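Local coordinates for RND efflux system, outer membrane lipoprotein, NodT family (Burkholderia mallei, PDB 6U94) that probably forms the outer-membrane exit duct of an RND-type efflux system, as a lipoprotein of the outer membrane factor family, at residues Leu47-Phe52 / Arg448-Tyr452; Leu53-Leu58 / Val170-Tyr174; Asp78-Ala82 / Ala242-Leu246. All coordinates share one frame; numbering follows the deposited sequence. Where two conformers were deposited one is given.

In the fold
The chain enters along 47-52, which interaction 1 packs against 448-452 near the C-terminal end of helix 421-454, closing a loop of 395 residues, most of them helical. Directly after it, 53-58 leads into helix 56-67 and meets helix 156-203 at 170-174 in interaction 2, a loop nested inside the first. Helix 72-86 follows and pairs with helix 211-247 in interaction 3, also nested inside interaction 1 but crossing interaction 2, since their segments alternate along the chain. V449 touches A171 between interactions 1 and 2, and L246 packs on T173 between 2 and 3, so that helices 421-454, 156-203 and 211-247 are joined in a row through these contacts.

Interaction 1 (Leu47-Phe52 / Arg448-Tyr452); sequences LGWRNF and RVTLY
The hydroxyl of Y452 donates to the carbonyl oxygen of G48, OH to O 3.0 Å, and so ties the N-terminal lead-in to one of the long helices of this outer membrane factor, helix 421-454. The donor sits well above the carbonyl plane, about 50° out of it, whereas the G48 oxygen lies close to the plane of the tyrosine ring, at its edge. Two apolar groups crowd the same hydroxyl: L47 comes from the opposite direction and brings CD1 to 3.5 Å from Y452 OH, and W49 sets its CB at a like distance. The indole itself leads away from Y452 to pack on helices 56-67 and 156-203.

F52 makes the broad part of the contact. With CG anti to the backbone N (chi1 175°), its ring reaches the helix and runs nearly parallel to that of Y452, the planes only 6° apart. The rings are slid so far apart that they barely overlap, with centroids 5.2 Å apart. The methylene of Y452 takes the place over the face instead: CB makes a CH-pi contact 4.0 Å from the F52 ring centroid. F270 meets the F52 ring from elsewhere in the chain. On the side toward V449, CE2 touches its CG2, and at the far end CZ of F52 comes within 3.4 Å of the backbone O of R448.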
ATOM      1  N   LEU A  47      -2.031 -16.636 -11.775  1.00104.98           N
ATOM      2  CA  LEU A  47      -2.028 -15.233 -11.382  1.00 94.91           C
ATOM      3  C   LEU A  47      -0.769 -14.561 -11.911  1.00 85.08           C
ATOM      4  O   LEU A  47       0.329 -15.112 -11.795  1.00 87.97           O
ATOM      5  CB  LEU A  47      -2.105 -15.097  -9.860  1.00 92.12           C
ATOM      6  CG  LEU A  47      -1.911 -13.692  -9.288  1.00 91.67           C
ATOM      7  CD1 LEU A  47      -3.025 -12.744  -9.722  1.00 92.12           C
ATOM      8  CD2 LEU A  47      -1.812 -13.750  -7.777  1.00 91.56           C
ATOM      9  N   GLY A  48      -0.938 -13.372 -12.487  1.00123.33           N
ATOM     10  CA  GLY A  48       0.155 -12.637 -13.078  1.00111.54           C
ATOM     11  C   GLY A  48       0.655 -11.526 -12.184  1.00 98.92           C
ATOM     12  O   GLY A  48      -0.107 -10.643 -11.780  1.00 94.09           O
ATOM     13  N   TRP A  49       1.954 -11.565 -11.879  1.00 90.44           N
ATOM     14  CA  TRP A  49       2.583 -10.549 -11.041  1.00 82.15           C
ATOM     15  C   TRP A  49       3.976 -10.152 -11.504  1.00 82.45           C
ATOM     16  O   TRP A  49       4.473  -9.111 -11.060  1.00 79.51           O
ATOM     17  CB  TRP A  49       2.671 -11.030  -9.586  1.00 77.51           C
ATOM     18  CG  TRP A  49       3.237 -12.412  -9.468  1.00 77.93           C
ATOM     19  CD1 TRP A  49       2.537 -13.584  -9.451  1.00 76.64           C
ATOM     20  CD2 TRP A  49       4.622 -12.771  -9.379  1.00 79.30           C
ATOM     21  NE1 TRP A  49       3.399 -14.648  -9.352  1.00 78.99           N
ATOM     22  CE2 TRP A  49       4.685 -14.177  -9.305  1.00 81.05           C
ATOM     23  CE3 TRP A  49       5.814 -12.040  -9.350  1.00 78.30           C
ATOM     24  CZ2 TRP A  49       5.889 -14.866  -9.205  1.00 83.51           C
ATOM     25  CZ3 TRP A  49       7.011 -12.727  -9.249  1.00 79.31           C
ATOM     26  CH2 TRP A  49       7.039 -14.126  -9.179  1.00 82.85           C
ATOM     27  N   ARG A  50       4.628 -10.924 -12.380  1.00 83.25           N
ATOM     28  CA  ARG A  50       5.989 -10.600 -12.790  1.00 86.11           C
ATOM     29  C   ARG A  50       6.057  -9.317 -13.608  1.00 87.12           C
ATOM     30  O   ARG A  50       7.117  -8.684 -13.650  1.00 92.12           O
ATOM     31  CB  ARG A  50       6.603 -11.760 -13.577  1.00 93.22           C
ATOM     32  CG  ARG A  50       6.925 -12.990 -12.731  1.00 99.76           C
ATOM     33  CD  ARG A  50       7.705 -14.035 -13.528  1.00107.58           C
ATOM     34  NE  ARG A  50       9.004 -14.332 -12.927  1.00112.44           N
ATOM     35  CZ  ARG A  50       9.241 -15.367 -12.126  1.00114.66           C
ATOM     36  NH1 ARG A  50       8.267 -16.215 -11.827  1.00114.70           N
ATOM     37  NH2 ARG A  50      10.455 -15.556 -11.625  1.00115.98           N
ATOM     38  N   ASN A  51       4.962  -8.920 -14.264  1.00 81.29           N
ATOM     39  CA  ASN A  51       5.001  -7.651 -14.976  0.60 78.96           C
ATOM     40  C   ASN A  51       4.896  -6.459 -14.035  1.00 77.43           C
ATOM     41  O   ASN A  51       5.308  -5.357 -14.410  1.00 79.37           O
ATOM     42  CB  ASN A  51       3.899  -7.591 -16.036  0.60 77.73           C
ATOM     43  CG  ASN A  51       2.552  -8.037 -15.510  0.60 75.36           C
ATOM     44  OD1 ASN A  51       2.330  -8.097 -14.300  0.60 75.45           O
ATOM     45  ND2 ASN A  51       1.640  -8.352 -16.423  0.60 73.26           N
ATOM     46  N   PHE A  52       4.387  -6.657 -12.820  1.00 75.16           N
ATOM     47  CA  PHE A  52       4.245  -5.579 -11.851  1.00 66.84           C
ATOM     48  C   PHE A  52       5.441  -5.504 -10.907  1.00 72.05           C
ATOM     49  O   PHE A  52       5.998  -4.423 -10.689  1.00 70.24           O
ATOM     50  CB  PHE A  52       2.944  -5.761 -11.064  1.00 59.21           C
ATOM     51  CG  PHE A  52       2.760  -4.773  -9.952  1.00 57.69           C
ATOM     52  CD1 PHE A  52       2.711  -3.411 -10.212  1.00 56.78           C
ATOM     53  CD2 PHE A  52       2.613  -5.206  -8.646  1.00 56.39           C
ATOM     54  CE1 PHE A  52       2.533  -2.500  -9.183  1.00 55.11           C
ATOM     55  CE2 PHE A  52       2.437  -4.301  -7.614  1.00 54.48           C
ATOM     56  CZ  PHE A  52       2.395  -2.945  -7.886  1.00 54.89           C
ATOM     57  N   ARG A 448       0.370   1.472  -4.645  1.00 50.41           N
ATOM     58  CA  ARG A 448       0.447   0.797  -5.937  1.00 50.74           C
ATOM     59  C   ARG A 448       0.249  -0.704  -5.771  1.00 57.70           C
ATOM     60  O   ARG A 448      -0.371  -1.356  -6.620  1.00 54.66           O
ATOM     61  CB  ARG A 448       1.787   1.095  -6.609  1.00 55.83           C
ATOM     62  CG  ARG A 448       1.990   2.573  -6.927  1.00 59.86           C
ATOM     63  CD  ARG A 448       3.457   2.930  -7.085  1.00 64.02           C
ATOM     64  NE  ARG A 448       4.054   2.335  -8.276  1.00 65.69           N
ATOM     65  CZ  ARG A 448       5.203   2.743  -8.809  1.00 67.19           C
ATOM     66  NH1 ARG A 448       5.870   3.748  -8.256  1.00 67.22           N
ATOM     67  NH2 ARG A 448       5.682   2.153  -9.895  1.00 66.12           N
ATOM     68  N   VAL A 449       0.774  -1.266  -4.680  1.00 58.95           N
ATOM     69  CA  VAL A 449       0.541  -2.670  -4.364  1.00 58.61           C
ATOM     70  C   VAL A 449      -0.943  -2.921  -4.132  1.00 62.34           C
ATOM     71  O   VAL A 449      -1.502  -3.917  -4.609  1.00 58.99           O
ATOM     72  CB  VAL A 449       1.386  -3.083  -3.146  1.00 56.51           C
ATOM     73  CG1 VAL A 449       0.908  -4.420  -2.587  1.00 56.45           C
ATOM     74  CG2 VAL A 449       2.856  -3.153  -3.528  1.00 53.03           C
ATOM     75  N   THR A 450      -1.608  -2.014  -3.412  1.00 59.62           N
ATOM     76  CA  THR A 450      -3.035  -2.175  -3.156  1.00 58.98           C
ATOM     77  C   THR A 450      -3.847  -2.049  -4.440  1.00 62.07           C
ATOM     78  O   THR A 450      -4.840  -2.762  -4.626  1.00 62.28           O
ATOM     79  CB  THR A 450      -3.503  -1.152  -2.126  1.00 58.46           C
ATOM     80  OG1 THR A 450      -2.645  -1.206  -0.981  1.00 62.89           O
ATOM     81  CG2 THR A 450      -4.930  -1.452  -1.692  1.00 59.63           C
ATOM     82  N   LEU A 451      -3.440  -1.152  -5.341  1.00 57.31           N
ATOM     83  CA  LEU A 451      -4.121  -1.045  -6.624  1.00 54.65           C
ATOM     84  C   LEU A 451      -3.917  -2.295  -7.474  1.00 58.15           C
ATOM     85  O   LEU A 451      -4.813  -2.678  -8.237  1.00 63.45           O
ATOM     86  CB  LEU A 451      -3.642   0.196  -7.373  1.00 57.56           C
ATOM     87  CG  LEU A 451      -4.292   0.463  -8.733  1.00 58.10           C
ATOM     88  CD1 LEU A 451      -5.808   0.580  -8.606  1.00 52.03           C
ATOM     89  CD2 LEU A 451      -3.699   1.711  -9.368  1.00 52.10           C
ATOM     90  N   TYR A 452      -2.753  -2.942  -7.361  1.00 53.27           N
ATOM     91  CA  TYR A 452      -2.558  -4.226  -8.027  1.00 57.41           C
ATOM     92  C   TYR A 452      -3.613  -5.240  -7.596  1.00 57.05           C
ATOM     93  O   TYR A 452      -4.043  -6.071  -8.405  1.00 55.82           O
ATOM     94  CB  TYR A 452      -1.156  -4.767  -7.735  1.00 59.25           C
ATOM     95  CG  TYR A 452      -1.014  -6.249  -8.018  1.00 61.89           C
ATOM     96  CD1 TYR A 452      -1.199  -7.191  -7.012  1.00 66.29           C
ATOM     97  CD2 TYR A 452      -0.700  -6.706  -9.291  1.00 64.21           C
ATOM     98  CE1 TYR A 452      -1.079  -8.550  -7.270  1.00 69.08           C
ATOM     99  CE2 TYR A 452      -0.575  -8.057  -9.557  1.00 66.18           C
ATOM    100  CZ  TYR A 452      -0.765  -8.976  -8.543  1.00 69.18           C
ATOM    101  OH  TYR A 452      -0.640 -10.323  -8.798  1.00 70.13           O
TER

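Interaction 2 (Leu53-Leu58 / Val170-Tyr174); sequences LADAQL and VANTY
L58 reaches across to helix 156-203 with one methyl, CD1, which lies 3.7 Å from CA of A171 and also touches CD2 of Y174. Its branch reaches toward the other helix although the CB bond itself does not point there. L53 comes at the same alanine from the loop: its CD2 is 4.0 Å from CB of A171, so that small side chain is shared by two leucines.

Y174 carries the other half of the contact. Its chi1 of 178° sends the ring out from its helix to the start of helix 56-67, where L58, D55 and Q57 all meet it obliquely. Q57 is bent at chi2 (58°), and its aliphatic part does the touching: CG sits 3.4 Å from OH of Y174, with CB a little farther off, while the amide is turned well away from the ring plane. The hydroxyl is thus buried against methylenes, and no polar partner for it is found in the model.

These residues frame a helix N-terminus in the helical part of this outer membrane factor, with D55 as N-cap. Its OD2 accepts from N of L58 at 3.2 Å, the donor approaching from above the carboxylate plane. OD1 forms a salt bridge with R264, so both carboxylate oxygens have partners and the group's rotation is probably well fixed. The D55 and Y174 side chains cross at about a right angle, yet the carboxylate plane is only 15° from that of the ring. Here D55 OD2 stands 3.7 Å from Y174 CE2.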
ATOM      1  N   LEU A  53       5.846  -6.639 -10.344  1.00 72.38           N
ATOM      2  CA  LEU A  53       7.020  -6.693  -9.476  1.00 75.80           C
ATOM      3  C   LEU A  53       8.250  -6.848 -10.361  1.00 82.38           C
ATOM      4  O   LEU A  53       8.535  -7.937 -10.866  1.00 86.34           O
ATOM      5  CB  LEU A  53       6.896  -7.836  -8.477  1.00 72.07           C
ATOM      6  CG  LEU A  53       5.604  -7.825  -7.656  1.00 67.12           C
ATOM      7  CD1 LEU A  53       5.632  -8.902  -6.593  1.00 64.93           C
ATOM      8  CD2 LEU A  53       5.382  -6.462  -7.027  1.00 61.49           C
ATOM      9  N   ALA A  54       8.983  -5.751 -10.553  1.00 81.82           N
ATOM     10  CA  ALA A  54      10.103  -5.734 -11.487  1.00 82.94           C
ATOM     11  C   ALA A  54      11.427  -6.126 -10.850  1.00 84.50           C
ATOM     12  O   ALA A  54      12.302  -6.657 -11.544  1.00 86.22           O
ATOM     13  CB  ALA A  54      10.238  -4.346 -12.120  1.00 80.04           C
ATOM     14  N   ASP A  55      11.598  -5.881  -9.553  1.00 85.00           N
ATOM     15  CA  ASP A  55      12.870  -6.163  -8.897  1.00 86.76           C
ATOM     16  C   ASP A  55      13.122  -7.666  -8.845  1.00 90.17           C
ATOM     17  O   ASP A  55      12.246  -8.442  -8.452  1.00 89.09           O
ATOM     18  CB  ASP A  55      12.882  -5.571  -7.489  1.00 84.53           C
ATOM     19  CG  ASP A  55      14.230  -5.699  -6.815  1.00 84.53           C
ATOM     20  OD1 ASP A  55      15.219  -5.164  -7.360  1.00 86.16           O
ATOM     21  OD2 ASP A  55      14.300  -6.327  -5.740  1.00 85.44           O
ATOM     22  N   ALA A  56      14.332  -8.070  -9.243  1.00 92.74           N
ATOM     23  CA  ALA A  56      14.657  -9.491  -9.312  1.00 93.38           C
ATOM     24  C   ALA A  56      14.593 -10.142  -7.936  1.00 95.02           C
ATOM     25  O   ALA A  56      14.064 -11.249  -7.789  1.00 96.42           O
ATOM     26  CB  ALA A  56      16.042  -9.681  -9.933  1.00 94.10           C
ATOM     27  N   GLN A  57      15.131  -9.471  -6.915  1.00 95.65           N
ATOM     28  CA  GLN A  57      15.082 -10.028  -5.566  1.00 94.15           C
ATOM     29  C   GLN A  57      13.645 -10.152  -5.075  1.00 92.97           C
ATOM     30  O   GLN A  57      13.270 -11.165  -4.472  1.00 91.06           O
ATOM     31  CB  GLN A  57      15.904  -9.166  -4.608  1.00 92.49           C
ATOM     32  CG  GLN A  57      15.961  -9.711  -3.194  1.00 94.96           C
ATOM     33  CD  GLN A  57      16.533 -11.116  -3.139  1.00102.74           C
ATOM     34  OE1 GLN A  57      17.713 -11.331  -3.421  1.00105.99           O
ATOM     35  NE2 GLN A  57      15.695 -12.084  -2.780  1.00101.74           N
ATOM     36  N   LEU A  58      12.824  -9.128  -5.330  1.00 90.59           N
ATOM     37  CA  LEU A  58      11.416  -9.196  -4.955  1.00 89.43           C
ATOM     38  C   LEU A  58      10.708 -10.333  -5.682  1.00 91.95           C
ATOM     39  O   LEU A  58       9.881 -11.039  -5.093  1.00 93.17           O
ATOM     40  CB  LEU A  58      10.734  -7.859  -5.244  1.00 83.22           C
ATOM     41  CG  LEU A  58       9.220  -7.818  -5.014  1.00 79.74           C
ATOM     42  CD1 LEU A  58       8.883  -8.171  -3.576  1.00 81.35           C
ATOM     43  CD2 LEU A  58       8.660  -6.458  -5.374  1.00 74.99           C
ATOM     44  N   VAL A 170       3.868  -9.971   0.489  1.00 69.59           N
ATOM     45  CA  VAL A 170       5.311 -10.158   0.362  1.00 68.90           C
ATOM     46  C   VAL A 170       5.960  -8.896  -0.192  1.00 66.38           C
ATOM     47  O   VAL A 170       7.033  -8.479   0.264  1.00 67.25           O
ATOM     48  CB  VAL A 170       5.619 -11.384  -0.517  1.00 66.97           C
ATOM     49  CG1 VAL A 170       7.106 -11.457  -0.828  1.00 65.19           C
ATOM     50  CG2 VAL A 170       5.152 -12.663   0.168  1.00 73.20           C
ATOM     51  N   ALA A 171       5.317  -8.264  -1.177  1.00 62.41           N
ATOM     52  CA  ALA A 171       5.886  -7.069  -1.791  1.00 65.13           C
ATOM     53  C   ALA A 171       5.897  -5.901  -0.813  1.00 67.99           C
ATOM     54  O   ALA A 171       6.905  -5.197  -0.683  1.00 69.48           O
ATOM     55  CB  ALA A 171       5.109  -6.704  -3.056  1.00 62.51           C
ATOM     56  N   ASN A 172       4.781  -5.679  -0.114  1.00 65.31           N
ATOM     57  CA  ASN A 172       4.722  -4.564   0.823  1.00 64.01           C
ATOM     58  C   ASN A 172       5.672  -4.760   1.995  1.00 66.51           C
ATOM     59  O   ASN A 172       6.154  -3.777   2.570  1.00 69.21           O
ATOM     60  CB  ASN A 172       3.295  -4.371   1.332  1.00 66.45           C
ATOM     61  CG  ASN A 172       3.136  -3.105   2.156  1.00 65.83           C
ATOM     62  OD1 ASN A 172       3.075  -2.003   1.610  1.00 68.81           O
ATOM     63  ND2 ASN A 172       3.064  -3.256   3.474  1.00 61.84           N
ATOM     64  N   THR A 173       5.956  -6.011   2.363  1.00 60.88           N
ATOM     65  CA  THR A 173       6.864  -6.267   3.477  1.00 66.99           C
ATOM     66  C   THR A 173       8.319  -6.051   3.076  1.00 67.54           C
ATOM     67  O   THR A 173       9.102  -5.495   3.855  1.00 68.92           O
ATOM     68  CB  THR A 173       6.658  -7.686   4.006  1.00 67.51           C
ATOM     69  OG1 THR A 173       5.295  -7.843   4.409  1.00 69.18           O
ATOM     70  CG2 THR A 173       7.553  -7.951   5.202  1.00 68.67           C
ATOM     71  N   TYR A 174       8.700  -6.489   1.874  1.00 68.15           N
ATOM     72  CA  TYR A 174      10.070  -6.276   1.415  1.00 70.71           C
ATOM     73  C   TYR A 174      10.320  -4.808   1.099  1.00 72.82           C
ATOM     74  O   TYR A 174      11.413  -4.289   1.356  1.00 73.00           O
ATOM     75  CB  TYR A 174      10.355  -7.149   0.194  1.00 71.52           C
ATOM     76  CG  TYR A 174      11.742  -6.973  -0.389  1.00 73.30           C
ATOM     77  CD1 TYR A 174      12.866  -7.417   0.294  1.00 73.54           C
ATOM     78  CD2 TYR A 174      11.924  -6.377  -1.631  1.00 74.91           C
ATOM     79  CE1 TYR A 174      14.134  -7.265  -0.238  1.00 76.16           C
ATOM     80  CE2 TYR A 174      13.188  -6.219  -2.172  1.00 73.91           C
ATOM     81  CZ  TYR A 174      14.290  -6.665  -1.472  1.00 76.60           C
ATOM     82  OH  TYR A 174      15.548  -6.508  -2.009  1.00 79.17           O
TER

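Interaction 3 (Asp78-Ala82 / Ala242-Leu246); sequences DIDEA and ALAVL
D78 meets V245 through its backbone and its methylene: the carbonyl O of D78 lies 3.4 Å from CG1 of V245, and CB of D78 is 3.8 Å from the same methyl. The carboxylate is occupied elsewhere, since OD2 forms a salt bridge with R70. That arginine also donates to the backbone oxygens of V245 and L246, so R70 bridges the acid on one helix and the last turn of the other.

I79 has its CB bond directed away from helix 211-247, but CG1 still touches it, 3.9 Å from CD2 of L246, the two side chains crossing at about a right angle. Beyond this pair, helix 156-203 covers both residues, I79 on L166 and L246 on E169, V170 and T173.

Helices 72-86 and 211-247 run antiparallel here, side by side in the helical part of this outer membrane factor; the axes of the segments 78-82 and 242-246 lie at 177° and approach to 8.6 Å.

E81 works at the solvent-exposed margin. With CG opposite the backbone N (chi1 175°) and the chain extended beyond it, it brings its carboxylate across the branched end of V245: OE1 is 4.0 Å from CG1, while OE2 is near CG2.

A82 marks the tightest approach, where CA atoms of A82 and A242 come within 4.2 Å. Small side chains on both helices permit this: the two CB atoms are 3.7 Å apart, and the CB of A242 also sits close to the A82 carbonyl oxygen. A82 CB also presses against CG of L246 at 3.6 Å.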
ATOM      1  N   ASP A  78      -0.583 -17.440   7.969  1.00 78.38           N
ATOM      2  CA  ASP A  78       0.740 -16.830   7.904  1.00 77.52           C
ATOM      3  C   ASP A  78       0.652 -15.353   7.539  1.00 77.09           C
ATOM      4  O   ASP A  78       1.375 -14.522   8.103  1.00 73.46           O
ATOM      5  CB  ASP A  78       1.617 -17.578   6.900  1.00 80.76           C
ATOM      6  CG  ASP A  78       2.004 -18.965   7.383  1.00 91.41           C
ATOM      7  OD1 ASP A  78       1.710 -19.299   8.551  1.00 97.50           O
ATOM      8  OD2 ASP A  78       2.604 -19.723   6.593  1.00 94.22           O
ATOM      9  N   ILE A  79      -0.224 -15.012   6.592  1.00 77.93           N
ATOM     10  CA  ILE A  79      -0.442 -13.615   6.240  1.00 73.69           C
ATOM     11  C   ILE A  79      -0.979 -12.847   7.439  1.00 76.45           C
ATOM     12  O   ILE A  79      -0.600 -11.696   7.682  1.00 81.28           O
ATOM     13  CB  ILE A  79      -1.388 -13.521   5.029  1.00 73.86           C
ATOM     14  CG1 ILE A  79      -0.748 -14.178   3.806  1.00 77.34           C
ATOM     15  CG2 ILE A  79      -1.750 -12.075   4.736  1.00 72.12           C
ATOM     16  CD1 ILE A  79      -1.732 -14.502   2.702  1.00 75.80           C
ATOM     17  N   ASP A  80      -1.863 -13.478   8.214  1.00 82.61           N
ATOM     18  CA  ASP A  80      -2.394 -12.834   9.409  1.00 87.40           C
ATOM     19  C   ASP A  80      -1.295 -12.590  10.435  1.00 85.93           C
ATOM     20  O   ASP A  80      -1.232 -11.514  11.044  1.00 81.68           O
ATOM     21  CB  ASP A  80      -3.508 -13.690  10.009  1.00 94.69           C
ATOM     22  CG  ASP A  80      -4.755 -12.890  10.317  1.00 99.60           C
ATOM     23  OD1 ASP A  80      -5.624 -12.777   9.425  1.00101.01           O
ATOM     24  OD2 ASP A  80      -4.867 -12.378  11.450  1.00103.70           O
ATOM     25  N   GLU A  81      -0.422 -13.578  10.646  1.00 84.38           N
ATOM     26  CA  GLU A  81       0.657 -13.415  11.616  1.00 85.67           C
ATOM     27  C   GLU A  81       1.661 -12.366  11.158  1.00 81.19           C
ATOM     28  O   GLU A  81       2.139 -11.562  11.968  1.00 81.69           O
ATOM     29  CB  GLU A  81       1.356 -14.752  11.857  1.00 86.65           C
ATOM     30  CG  GLU A  81       2.581 -14.653  12.756  1.00 91.76           C
ATOM     31  CD  GLU A  81       3.309 -15.976  12.910  1.00101.72           C
ATOM     32  OE1 GLU A  81       2.851 -16.987  12.329  1.00103.16           O
ATOM     33  OE2 GLU A  81       4.340 -16.006  13.615  1.00105.49           O
ATOM     34  N   ALA A  82       1.998 -12.363   9.866  1.00 77.67           N
ATOM     35  CA  ALA A  82       2.990 -11.422   9.355  1.00 74.82           C
ATOM     36  C   ALA A  82       2.496  -9.987   9.474  1.00 72.91           C
ATOM     37  O   ALA A  82       3.238  -9.101   9.913  1.00 73.51           O
ATOM     38  CB  ALA A  82       3.331 -11.758   7.903  1.00 71.24           C
ATOM     39  N   ALA A 242       8.320 -10.957   9.584  1.00 84.50           N
ATOM     40  CA  ALA A 242       7.125 -11.123   8.766  1.00 86.98           C
ATOM     41  C   ALA A 242       7.475 -11.644   7.380  1.00 87.31           C
ATOM     42  O   ALA A 242       6.728 -12.443   6.801  1.00 90.74           O
ATOM     43  CB  ALA A 242       6.369  -9.796   8.666  1.00 74.07           C
ATOM     44  N   LEU A 243       8.612 -11.207   6.833  1.00 86.71           N
ATOM     45  CA  LEU A 243       9.031 -11.687   5.521  1.00 87.92           C
ATOM     46  C   LEU A 243       9.330 -13.180   5.556  1.00 90.44           C
ATOM     47  O   LEU A 243       8.988 -13.911   4.619  1.00 93.91           O
ATOM     48  CB  LEU A 243      10.250 -10.899   5.043  1.00 87.84           C
ATOM     49  CG  LEU A 243      10.578 -10.957   3.552  1.00 88.11           C
ATOM     50  CD1 LEU A 243       9.360 -10.585   2.726  1.00 87.70           C
ATOM     51  CD2 LEU A 243      11.739 -10.029   3.233  1.00 85.72           C
ATOM     52  N   ALA A 244       9.965 -13.650   6.634  1.00 90.11           N
ATOM     53  CA  ALA A 244      10.231 -15.078   6.771  1.00 95.87           C
ATOM     54  C   ALA A 244       8.936 -15.869   6.890  1.00 91.47           C
ATOM     55  O   ALA A 244       8.815 -16.959   6.322  1.00 89.39           O
ATOM     56  CB  ALA A 244      11.132 -15.331   7.980  1.00 97.27           C
ATOM     57  N   VAL A 245       7.955 -15.335   7.621  1.00 89.78           N
ATOM     58  CA  VAL A 245       6.660 -15.999   7.733  1.00 91.83           C
ATOM     59  C   VAL A 245       5.972 -16.059   6.376  1.00 93.41           C
ATOM     60  O   VAL A 245       5.373 -17.079   6.011  1.00 94.91           O
ATOM     61  CB  VAL A 245       5.782 -15.285   8.780  1.00 91.63           C
ATOM     62  CG1 VAL A 245       4.379 -15.879   8.796  1.00 90.85           C
ATOM     63  CG2 VAL A 245       6.417 -15.371  10.156  1.00 91.53           C
ATOM     64  N   LEU A 246       6.056 -14.971   5.606  1.00 85.96           N
ATOM     65  CA  LEU A 246       5.319 -14.895   4.348  1.00 86.69           C
ATOM     66  C   LEU A 246       5.869 -15.866   3.311  1.00 90.48           C
ATOM     67  O   LEU A 246       5.104 -16.432   2.522  1.00 93.21           O
ATOM     68  CB  LEU A 246       5.347 -13.466   3.809  1.00 81.89           C
ATOM     69  CG  LEU A 246       4.395 -12.490   4.498  1.00 80.96           C
ATOM     70  CD1 LEU A 246       4.594 -11.082   3.960  1.00 75.99           C
ATOM     71  CD2 LEU A 246       2.954 -12.943   4.316  1.00 80.54           C
TER